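Side-chain contacts in hydrogen peroxide-inducible genes activator (Corynebacterium glutamicum, PDB 6G1D), which senses hydrogen peroxide and, as a LysR-type transcription factor, probably switches on peroxide-inducible genes: residues Leu200-Asp205 against Gln212-Cys217; Glu172-Val177 against His207-Gln212; Ser117-Val122 against Leu129-Val134. The protein carries 1 engineered substitution. One frame throughout, in Å; residues are numbered along the deposited sequence.

All three contacts lie in the LysR substrate-binding domain and are carried mainly by apolar side chains, with no hydrogen bond across any of them. Interactions 1 and 2 sit about 7 Å apart between centres and share helix 208-219 and Gln212: the first lays a loop against the helix in a partly buried setting, the second brings its N-terminal end, which holds a sulfate, to a buried strand. Interaction 3, with centres about 30 Å from interaction 1 and 24 Å from interaction 2, is a buried helix-on-sheet contact. Interactions 2 and 3 reach the same mixed sheet, through inner strand 164-179 and outermost strand 129-135. Of the three, interaction 2 alone includes a bound ion.

Interaction 1: residues Leu200-Asp205 against Gln212-Cys217; sequences LLLLDD and QIVDLC
Leu202 and Ile213 mark the closest backbone approach, 8.1 Å between their CA atoms, where the extended loop 200-205 passes the helical segment 212-217. Side chains bridge that separation. Leu202 sends both of its methyls to the helix: CD2 comes to 3.5 Å from Ile213 CD1 and also meets CG2 of the same isoleucine, lying across both branches. Ile213 is modelled in two conformers, and its contacts here belong to one of them, in which the two side chains run past each other in opposite senses. The other methyl, Leu202 CD1, reaches Val214 CG2 at 4.1 Å, with the two side chains nearly at right angles. With CG turned anti to the carbonyl carbon (chi1 -65°), Leu200 extends toward the next turn of the helix, and its CD1 lies 3.6 Å from Cys217 SG and 4.1 Å from Ile213 CG2. Leu252 of strand 251-254 touches both Leu200 and Ile213, tying the loop and helix to the sheet. Leu201 packs on helix 237-245. The contact is made almost wholly by aliphatic groups and one cysteine sulfur, so the loop is held to the helix by shape and hydrophobic burial, with no directional bond between the segments to fix their alignment.

Interaction 2: residues Glu172-Val177 against His207-Gln212; sequences EDFIVV and HSLHDQ. Engineered in segment 207-212: Ser208 (natural residue Cys). With SO4 (sulfate ion), chain M.
Phe174 overlaps Leu209, whose methyl CD1 lies obliquely to the ring, 3.5 Å from CE1. Leu209 gets there because its CG stands anti to the backbone N (chi1 -174°), carrying the branched end nearer the strand than the start of the side chain would suggest. Gln212, about one helical turn on, meets the ring differently: OE1 approaches at the edge and in the ring plane, 3.7 Å from CZ, with the amide plane turned 36° from the ring. This places the partly negative oxygen by the electropositive ring rim. Leu252 also packs on Phe174, and Leu237 on Leu209. The contact joins an inner strand of the mixed sheet in this LysR substrate-binding domain to the N-terminal part of helix 208-219, with His207 as the N-cap residue. That helix start holds a sulfate ion, probably from the crystallisation liquor. Ser208 N donates to its O2 at 3.0 Å and Leu209 N to O3 at 2.7 Å. His207 ND1 bonds O4 at the ring edge, though the modelled length is doubtfully short, and Thr109 OG1 is also hydrogen-bonded to the sulfate. The helix dipole would probably assist the anion's binding. Ser208 is an engineered replacement for a cysteine, probably the peroxide-reacting one, so the sulfate probably lies in or beside the sensing pocket; its OG has O2 and O3 within weak hydrogen-bonding reach, its one proton assignable to neither. His210 ND1 bonds Asp211 OD1 at 3.2 Å; OD1 lies in the imidazole plane, while the N-H meets the carboxylate from above, 37° out of its plane.

Interaction 3: residues Ser117-Val122 against Leu129-Val134; sequences SMLSIV and LEPHIV
Val122 has the largest share of the surface buried between helix segment 117-122 and strand segment 129-134, and it works with Leu129 and Pro131. Its CG1 lies 3.8 Å from Leu129 CD2, while CG2 meets the same methyl, so the end of Leu129 rests against both valine branches. These two side chains cross at about a right angle. Leu129 has CG anti to the backbone N (chi1 -167°), which helps bring CD2 to the helix. Pro131, two residues on and on the same side of the strand, offers the CG corner of its ring, 4.2 Å from Val122 CG1 and 4.1 Å from Leu119 CD2. The proline thus touches two residues about one helical turn apart. Farther along, the row is completed more loosely by Met118 CE and Ile133 CD1, 4.4 Å apart. Met118 also packs on Phe299 and Leu303 of helix 293-316. Ile133 N is hydrogen-bonded to Thr232 OG1 of a neighbouring subunit, while Leu119 packs on Ala246 of that same subunit, so both the edge strand and the helix take part in a subunit contact. Helix and strand run nearly antiparallel, their axes at 162° and 10.3 Å apart at closest approach. Such packing belongs to a beta-alpha-beta crossover, here strand 100-106, helix 111-125 and strand 129-135, with the first and last strands parallel neighbours in the sheet of the periplasmic-binding-protein-like domain.

Interaction 1: residues Leu200-Asp205 against Gln212-Cys217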
loop_
_atom_site.group_PDB
_atom_site.type_symbol
_atom_site.label_atom_id
_atom_site.label_comp_id
_atom_site.label_asym_id
_atom_site.label_seq_id
_atom_site.Cartn_x
_atom_site.Cartn_y
_atom_site.Cartn_z
ATOM N N LEU B 200 -26.571 2.194 -11.260
ATOM C CA LEU B 200 -26.022 2.733 -10.018
ATOM C C LEU B 200 -24.515 2.835 -10.076
ATOM O O LEU B 200 -23.849 1.869 -10.440
ATOM C CB LEU B 200 -26.446 1.881 -8.817
ATOM C CG LEU B 200 -27.931 1.879 -8.525
ATOM C CD1 LEU B 200 -28.199 0.818 -7.446
ATOM C CD2 LEU B 200 -28.392 3.284 -8.104
ATOM N N LEU B 201 -23.987 4.011 -9.735
ATOM C CA LEU B 201 -22.547 4.215 -9.523
ATOM C C LEU B 201 -22.371 4.295 -8.038
ATOM O O LEU B 201 -22.934 5.176 -7.380
ATOM C CB LEU B 201 -22.060 5.507 -10.168
ATOM C CG LEU B 201 -22.334 5.621 -11.648
ATOM C CD1 LEU B 201 -22.197 7.039 -12.168
ATOM C CD2 LEU B 201 -21.382 4.735 -12.408
ATOM N N LEU B 202 -21.578 3.390 -7.503
ATOM C CA LEU B 202 -21.377 3.245 -6.062
ATOM C C LEU B 202 -19.907 3.463 -5.738
ATOM O O LEU B 202 -19.002 3.284 -6.575
ATOM C CB LEU B 202 -21.802 1.855 -5.592
ATOM C CG LEU B 202 -23.261 1.448 -5.924
ATOM C CD1 LEU B 202 -23.577 0.033 -5.489
ATOM C CD2 LEU B 202 -24.236 2.408 -5.259
ATOM N N LEU B 203 -19.675 3.863 -4.491
ATOM C CA LEU B 203 -18.347 3.857 -3.941
ATOM C C LEU B 203 -17.912 2.369 -3.875
ATOM O O LEU B 203 -18.773 1.469 -3.915
ATOM C CB LEU B 203 -18.389 4.470 -2.560
ATOM C CG LEU B 203 -18.769 5.942 -2.460
ATOM C CD1 LEU B 203 -18.869 6.346 -0.985
ATOM C CD2 LEU B 203 -17.805 6.804 -3.279
ATOM N N ASP B 204 -16.616 2.105 -3.791
ATOM C CA ASP B 204 -16.127 0.708 -3.717
ATOM C C ASP B 204 -16.576 0.029 -2.408
ATOM O O ASP B 204 -17.140 0.678 -1.520
ATOM C CB ASP B 204 -14.605 0.621 -3.891
ATOM C CG ASP B 204 -13.864 1.316 -2.788
ATOM O OD1 ASP B 204 -13.579 2.508 -3.001
ATOM O OD2 ASP B 204 -13.662 0.735 -1.692
ATOM N N ASP B 205 -16.320 -1.276 -2.315
ATOM C CA ASP B 205 -16.769 -2.152 -1.215
ATOM C C ASP B 205 -16.297 -1.768 0.201
ATOM O O ASP B 205 -16.864 -2.242 1.174
ATOM C CB ASP B 205 -16.231 -3.607 -1.462
ATOM C CG ASP B 205 -16.802 -4.259 -2.676
ATOM O OD1 ASP B 205 -17.377 -3.588 -3.547
ATOM O OD2 ASP B 205 -16.704 -5.506 -2.760
ATOM N N GLN B 212 -25.001 -0.443 2.028
ATOM C CA GLN B 212 -26.364 -0.030 2.328
ATOM C C GLN B 212 -27.241 0.099 1.084
ATOM O O GLN B 212 -28.427 -0.265 1.130
ATOM C CB GLN B 212 -26.360 1.266 3.131
ATOM C CG GLN B 212 -25.823 1.068 4.544
ATOM C CD GLN B 212 -25.259 2.330 5.159
ATOM O OE1 GLN B 212 -25.259 3.394 4.532
ATOM N NE2 GLN B 212 -24.762 2.219 6.384
ATOM N N ILE B 213 -26.649 0.668 0.051
ATOM C CA ILE B 213 -27.345 0.713 -1.262
ATOM C C ILE B 213 -27.669 -0.727 -1.953
ATOM O O ILE B 213 -28.768 -1.188 -2.412
ATOM C CB ILE B 213 -26.648 1.645 -2.255
ATOM C CG1 ILE B 213 -26.545 3.042 -1.662
ATOM C CG2 ILE B 213 -27.404 1.691 -3.566
ATOM C CD1 ILE B 213 -25.680 3.974 -2.467
ATOM N N VAL B 214 -26.627 -1.548 -1.771
ATOM C CA VAL B 214 -26.809 -2.938 -2.192
ATOM C C VAL B 214 -27.934 -3.601 -1.413
ATOM O O VAL B 214 -28.751 -4.270 -2.016
ATOM C CB VAL B 214 -25.495 -3.745 -2.076
ATOM C CG1 VAL B 214 -25.728 -5.267 -2.165
ATOM C CG2 VAL B 214 -24.501 -3.257 -3.146
ATOM N N ASP B 215 -28.024 -3.395 -0.098
ATOM C CA ASP B 215 -29.110 -3.993 0.705
ATOM C C ASP B 215 -30.487 -3.466 0.318
ATOM O O ASP B 215 -31.492 -4.199 0.393
ATOM C CB ASP B 215 -28.905 -3.770 2.209
ATOM C CG ASP B 215 -29.934 -4.526 3.055
ATOM O OD1 ASP B 215 -30.696 -3.915 3.865
ATOM O OD2 ASP B 215 -30.001 -5.758 2.854
ATOM N N LEU B 216 -30.542 -2.190 -0.074
ATOM C CA LEU B 216 -31.779 -1.595 -0.526
ATOM C C LEU B 216 -32.274 -2.300 -1.796
ATOM O O LEU B 216 -33.472 -2.589 -1.934
ATOM C CB LEU B 216 -31.561 -0.114 -0.798
ATOM C CG LEU B 216 -32.609 0.943 -0.643
ATOM C CD1 LEU B 216 -33.391 0.712 0.639
ATOM C CD2 LEU B 216 -31.872 2.281 -0.589
ATOM N N CYS B 217 -31.342 -2.537 -2.726
ATOM C CA CYS B 217 -31.638 -3.267 -3.946
ATOM C C CYS B 217 -32.149 -4.685 -3.665
ATOM O O CYS B 217 -33.092 -5.120 -4.318
ATOM C CB CYS B 217 -30.427 -3.293 -4.860
ATOM S SG CYS B 217 -30.002 -1.682 -5.544
#

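Interaction 2: residues Glu172-Val177 against His207-Gln212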
loop_
_atom_site.group_PDB
_atom_site.type_symbol
_atom_site.label_atom_id
_atom_site.label_comp_id
_atom_site.label_asym_id
_atom_site.label_seq_id
_atom_site.Cartn_x
_atom_site.Cartn_y
_atom_site.Cartn_z
ATOM N N GLU B 172 -30.640 8.788 9.025
ATOM C CA GLU B 172 -30.412 9.771 7.971
ATOM C C GLU B 172 -30.945 9.202 6.673
ATOM O O GLU B 172 -30.481 8.131 6.227
ATOM C CB GLU B 172 -28.932 10.053 7.812
ATOM C CG GLU B 172 -28.590 10.987 6.675
ATOM C CD GLU B 172 -27.146 11.432 6.684
ATOM O OE1 GLU B 172 -26.295 10.706 7.272
ATOM O OE2 GLU B 172 -26.870 12.512 6.082
ATOM N N ASP B 173 -31.870 9.920 6.048
ATOM C CA ASP B 173 -32.453 9.461 4.790
ATOM C C ASP B 173 -31.439 9.527 3.658
ATOM O O ASP B 173 -30.521 10.332 3.698
ATOM C CB ASP B 173 -33.695 10.288 4.435
ATOM C CG ASP B 173 -34.900 9.949 5.313
ATOM O OD1 ASP B 173 -35.124 8.744 5.656
ATOM O OD2 ASP B 173 -35.649 10.889 5.650
ATOM N N PHE B 174 -31.604 8.653 2.672
ATOM C CA PHE B 174 -30.954 8.833 1.379
ATOM C C PHE B 174 -31.849 9.662 0.430
ATOM O O PHE B 174 -33.027 9.856 0.671
ATOM C CB PHE B 174 -30.676 7.499 0.705
ATOM C CG PHE B 174 -29.843 6.564 1.532
ATOM C CD1 PHE B 174 -28.644 6.986 2.062
ATOM C CD2 PHE B 174 -30.253 5.257 1.758
ATOM C CE1 PHE B 174 -27.871 6.134 2.831
ATOM C CE2 PHE B 174 -29.493 4.401 2.506
ATOM C CZ PHE B 174 -28.301 4.842 3.045
ATOM N N ILE B 175 -31.226 10.138 -0.628
ATOM C CA ILE B 175 -31.878 10.788 -1.734
ATOM C C ILE B 175 -31.219 10.249 -3.010
ATOM O O ILE B 175 -30.039 9.928 -3.008
ATOM C CB ILE B 175 -31.728 12.314 -1.660
ATOM C CG1 ILE B 175 -32.625 13.017 -2.702
ATOM C CG2 ILE B 175 -30.265 12.770 -1.823
ATOM C CD1 ILE B 175 -32.916 14.474 -2.372
ATOM N N VAL B 176 -32.009 10.128 -4.066
ATOM C CA VAL B 176 -31.541 9.674 -5.380
ATOM C C VAL B 176 -31.018 10.867 -6.153
ATOM O O VAL B 176 -31.665 11.901 -6.212
ATOM C CB VAL B 176 -32.671 8.995 -6.165
ATOM C CG1 VAL B 176 -32.167 8.485 -7.512
ATOM C CG2 VAL B 176 -33.291 7.857 -5.361
ATOM N N VAL B 177 -29.858 10.731 -6.752
ATOM C CA VAL B 177 -29.232 11.795 -7.505
ATOM C C VAL B 177 -29.004 11.299 -8.929
ATOM O O VAL B 177 -28.430 10.232 -9.145
ATOM C CB VAL B 177 -27.871 12.213 -6.885
ATOM C CG1 VAL B 177 -27.244 13.365 -7.672
ATOM C CG2 VAL B 177 -28.086 12.601 -5.431
ATOM N N HIS B 207 -16.668 1.086 1.616
ATOM C CA HIS B 207 -17.542 2.126 2.163
ATOM C C HIS B 207 -18.857 1.508 2.593
ATOM O O HIS B 207 -19.476 0.755 1.834
ATOM C CB HIS B 207 -17.771 3.199 1.094
ATOM C CG HIS B 207 -16.522 3.923 0.708
ATOM N ND1 HIS B 207 -16.108 5.102 1.309
ATOM C CD2 HIS B 207 -15.568 3.611 -0.200
ATOM C CE1 HIS B 207 -14.981 5.510 0.742
ATOM N NE2 HIS B 207 -14.625 4.618 -0.164
ATOM N N SER B 208 -19.303 1.809 3.803
ATOM C CA SER B 208 -20.610 1.301 4.285
ATOM C C SER B 208 -21.813 1.768 3.413
ATOM O O SER B 208 -22.831 1.072 3.320
ATOM C CB SER B 208 -20.852 1.702 5.756
ATOM O OG SER B 208 -20.911 3.122 5.902
ATOM N N LEU B 209 -21.687 2.924 2.771
ATOM C CA LEU B 209 -22.732 3.397 1.867
ATOM C C LEU B 209 -22.936 2.438 0.671
ATOM O O LEU B 209 -24.073 2.222 0.237
ATOM C CB LEU B 209 -22.432 4.816 1.353
ATOM C CG LEU B 209 -23.528 5.465 0.511
ATOM C CD1 LEU B 209 -24.820 5.564 1.299
ATOM C CD2 LEU B 209 -23.063 6.842 0.014
ATOM N N HIS B 210 -21.855 1.900 0.117
ATOM C CA HIS B 210 -21.959 0.828 -0.888
ATOM C C HIS B 210 -22.902 -0.292 -0.416
ATOM O O HIS B 210 -23.914 -0.583 -1.054
ATOM C CB HIS B 210 -20.567 0.220 -1.174
ATOM C CG HIS B 210 -20.582 -0.946 -2.114
ATOM N ND1 HIS B 210 -20.773 -2.244 -1.678
ATOM C CD2 HIS B 210 -20.559 -1.004 -3.463
ATOM C CE1 HIS B 210 -20.788 -3.055 -2.719
ATOM N NE2 HIS B 210 -20.677 -2.328 -3.814
ATOM N N ASP B 211 -22.569 -0.876 0.729
ATOM C CA ASP B 211 -23.305 -2.011 1.277
ATOM C C ASP B 211 -24.755 -1.660 1.560
ATOM O O ASP B 211 -25.641 -2.475 1.366
ATOM C CB ASP B 211 -22.657 -2.515 2.580
ATOM C CG ASP B 211 -21.156 -2.863 2.416
ATOM O OD1 ASP B 211 -20.755 -3.315 1.317
ATOM O OD2 ASP B 211 -20.384 -2.687 3.403
ATOM N N GLN B 212 -25.001 -0.443 2.028
ATOM C CA GLN B 212 -26.364 -0.030 2.328
ATOM C C GLN B 212 -27.241 0.099 1.084
ATOM O O GLN B 212 -28.427 -0.265 1.130
ATOM C CB GLN B 212 -26.360 1.266 3.131
ATOM C CG GLN B 212 -25.823 1.068 4.544
ATOM C CD GLN B 212 -25.259 2.330 5.159
ATOM O OE1 GLN B 212 -25.259 3.394 4.532
ATOM N NE2 GLN B 212 -24.762 2.219 6.384
HETATM S S SO4 M . -18.517 5.196 4.365
HETATM O O1 SO4 M . -19.026 6.630 5.037
HETATM O O2 SO4 M . -18.014 3.938 5.404
HETATM O O3 SO4 M . -19.839 4.772 3.441
HETATM O O4 SO4 M . -17.242 5.630 3.470
#

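Interaction 3: residues Ser117-Val122 against Leu129-Val134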
loop_
_atom_site.group_PDB
_atom_site.type_symbol
_atom_site.label_atom_id
_atom_site.label_comp_id
_atom_site.label_asym_id
_atom_site.label_seq_id
_atom_site.Cartn_x
_atom_site.Cartn_y
_atom_site.Cartn_z
ATOM N N SER B 117 -20.970 22.065 11.454
ATOM C CA SER B 117 -21.841 22.353 12.606
ATOM C C SER B 117 -21.260 21.795 13.883
ATOM O O SER B 117 -21.295 22.461 14.923
ATOM C CB SER B 117 -23.273 21.836 12.419
ATOM O OG SER B 117 -23.895 22.424 11.310
ATOM N N MET B 118 -20.732 20.569 13.845
ATOM C CA MET B 118 -20.164 20.022 15.063
ATOM C C MET B 118 -19.047 20.904 15.590
ATOM O O MET B 118 -18.997 21.171 16.807
ATOM C CB MET B 118 -19.678 18.608 14.870
ATOM C CG MET B 118 -19.025 18.002 16.106
ATOM S SD MET B 118 -17.248 17.833 15.905
ATOM C CE MET B 118 -17.326 16.279 15.012
ATOM N N LEU B 119 -18.143 21.307 14.707
ATOM C CA LEU B 119 -16.995 22.123 15.099
ATOM C C LEU B 119 -17.386 23.521 15.591
ATOM O O LEU B 119 -16.755 24.053 16.476
ATOM C CB LEU B 119 -15.969 22.235 13.968
ATOM C CG LEU B 119 -15.236 20.910 13.648
ATOM C CD1 LEU B 119 -14.395 21.014 12.411
ATOM C CD2 LEU B 119 -14.341 20.532 14.776
ATOM N N SER B 120 -18.422 24.102 15.015
ATOM C CA SER B 120 -18.900 25.420 15.429
ATOM C C SER B 120 -19.557 25.367 16.827
ATOM O O SER B 120 -19.313 26.245 17.649
ATOM C CB SER B 120 -19.876 25.998 14.379
ATOM O OG SER B 120 -20.386 27.225 14.822
ATOM N N ILE B 121 -20.353 24.333 17.098
ATOM C CA ILE B 121 -20.927 24.119 18.420
ATOM C C ILE B 121 -19.847 23.939 19.488
ATOM O O ILE B 121 -19.910 24.501 20.584
ATOM C CB ILE B 121 -21.840 22.879 18.440
ATOM C CG1 ILE B 121 -23.119 23.189 17.662
ATOM C CG2 ILE B 121 -22.199 22.471 19.866
ATOM C CD1 ILE B 121 -23.955 21.980 17.363
ATOM N N VAL B 122 -18.860 23.126 19.161
ATOM C CA VAL B 122 -17.754 22.845 20.049
ATOM C C VAL B 122 -16.960 24.110 20.312
ATOM O O VAL B 122 -16.624 24.385 21.442
ATOM C CB VAL B 122 -16.860 21.713 19.461
ATOM C CG1 VAL B 122 -15.426 21.748 19.986
ATOM C CG2 VAL B 122 -17.553 20.374 19.707
ATOM N N LEU B 129 -12.350 22.036 24.714
ATOM C CA LEU B 129 -12.235 20.799 23.941
ATOM C C LEU B 129 -11.232 21.028 22.798
ATOM O O LEU B 129 -11.262 22.079 22.162
ATOM C CB LEU B 129 -13.565 20.356 23.373
ATOM C CG LEU B 129 -13.694 18.947 22.799
ATOM C CD1 LEU B 129 -13.503 17.873 23.848
ATOM C CD2 LEU B 129 -15.116 18.758 22.281
ATOM N N GLU B 130 -10.337 20.057 22.597
ATOM C CA GLU B 130 -9.325 20.085 21.542
ATOM C C GLU B 130 -9.618 18.905 20.618
ATOM O O GLU B 130 -9.045 17.821 20.790
ATOM C CB GLU B 130 -7.912 19.899 22.101
ATOM C CG GLU B 130 -7.301 21.041 22.876
ATOM C CD GLU B 130 -5.790 20.769 23.119
ATOM O OE1 GLU B 130 -5.278 19.599 22.986
ATOM O OE2 GLU B 130 -5.101 21.744 23.442
ATOM N N PRO B 131 -10.511 19.091 19.644
ATOM C CA PRO B 131 -10.870 17.951 18.810
ATOM C C PRO B 131 -9.788 17.604 17.764
ATOM O O PRO B 131 -9.076 18.465 17.262
ATOM C CB PRO B 131 -12.192 18.396 18.163
ATOM C CG PRO B 131 -12.107 19.892 18.157
ATOM C CD PRO B 131 -11.148 20.338 19.195
ATOM N N HIS B 132 -9.655 16.315 17.511
ATOM C CA HIS B 132 -8.791 15.760 16.485
ATOM C C HIS B 132 -9.697 14.817 15.734
ATOM O O HIS B 132 -10.480 14.085 16.344
ATOM C CB HIS B 132 -7.602 15.047 17.129
ATOM C CG HIS B 132 -6.730 15.977 17.901
ATOM N ND1 HIS B 132 -6.683 15.997 19.276
ATOM C CD2 HIS B 132 -5.928 16.980 17.482
ATOM C CE1 HIS B 132 -5.864 16.954 19.670
ATOM N NE2 HIS B 132 -5.395 17.567 18.600
ATOM N N ILE B 133 -9.627 14.888 14.413
ATOM C CA ILE B 133 -10.564 14.220 13.551
ATOM C C ILE B 133 -9.770 13.230 12.733
ATOM O O ILE B 133 -8.772 13.586 12.141
ATOM C CB ILE B 133 -11.292 15.213 12.606
ATOM C CG1 ILE B 133 -11.963 16.333 13.416
ATOM C CG2 ILE B 133 -12.314 14.470 11.763
ATOM C CD1 ILE B 133 -13.009 15.850 14.418
ATOM N N VAL B 134 -10.214 11.978 12.730
ATOM C CA VAL B 134 -9.675 10.964 11.863
ATOM C C VAL B 134 -10.791 10.458 10.955
ATOM O O VAL B 134 -11.748 9.863 11.417
ATOM C CB VAL B 134 -9.084 9.797 12.685
ATOM C CG1 VAL B 134 -8.584 8.692 11.766
ATOM C CG2 VAL B 134 -7.931 10.311 13.531
#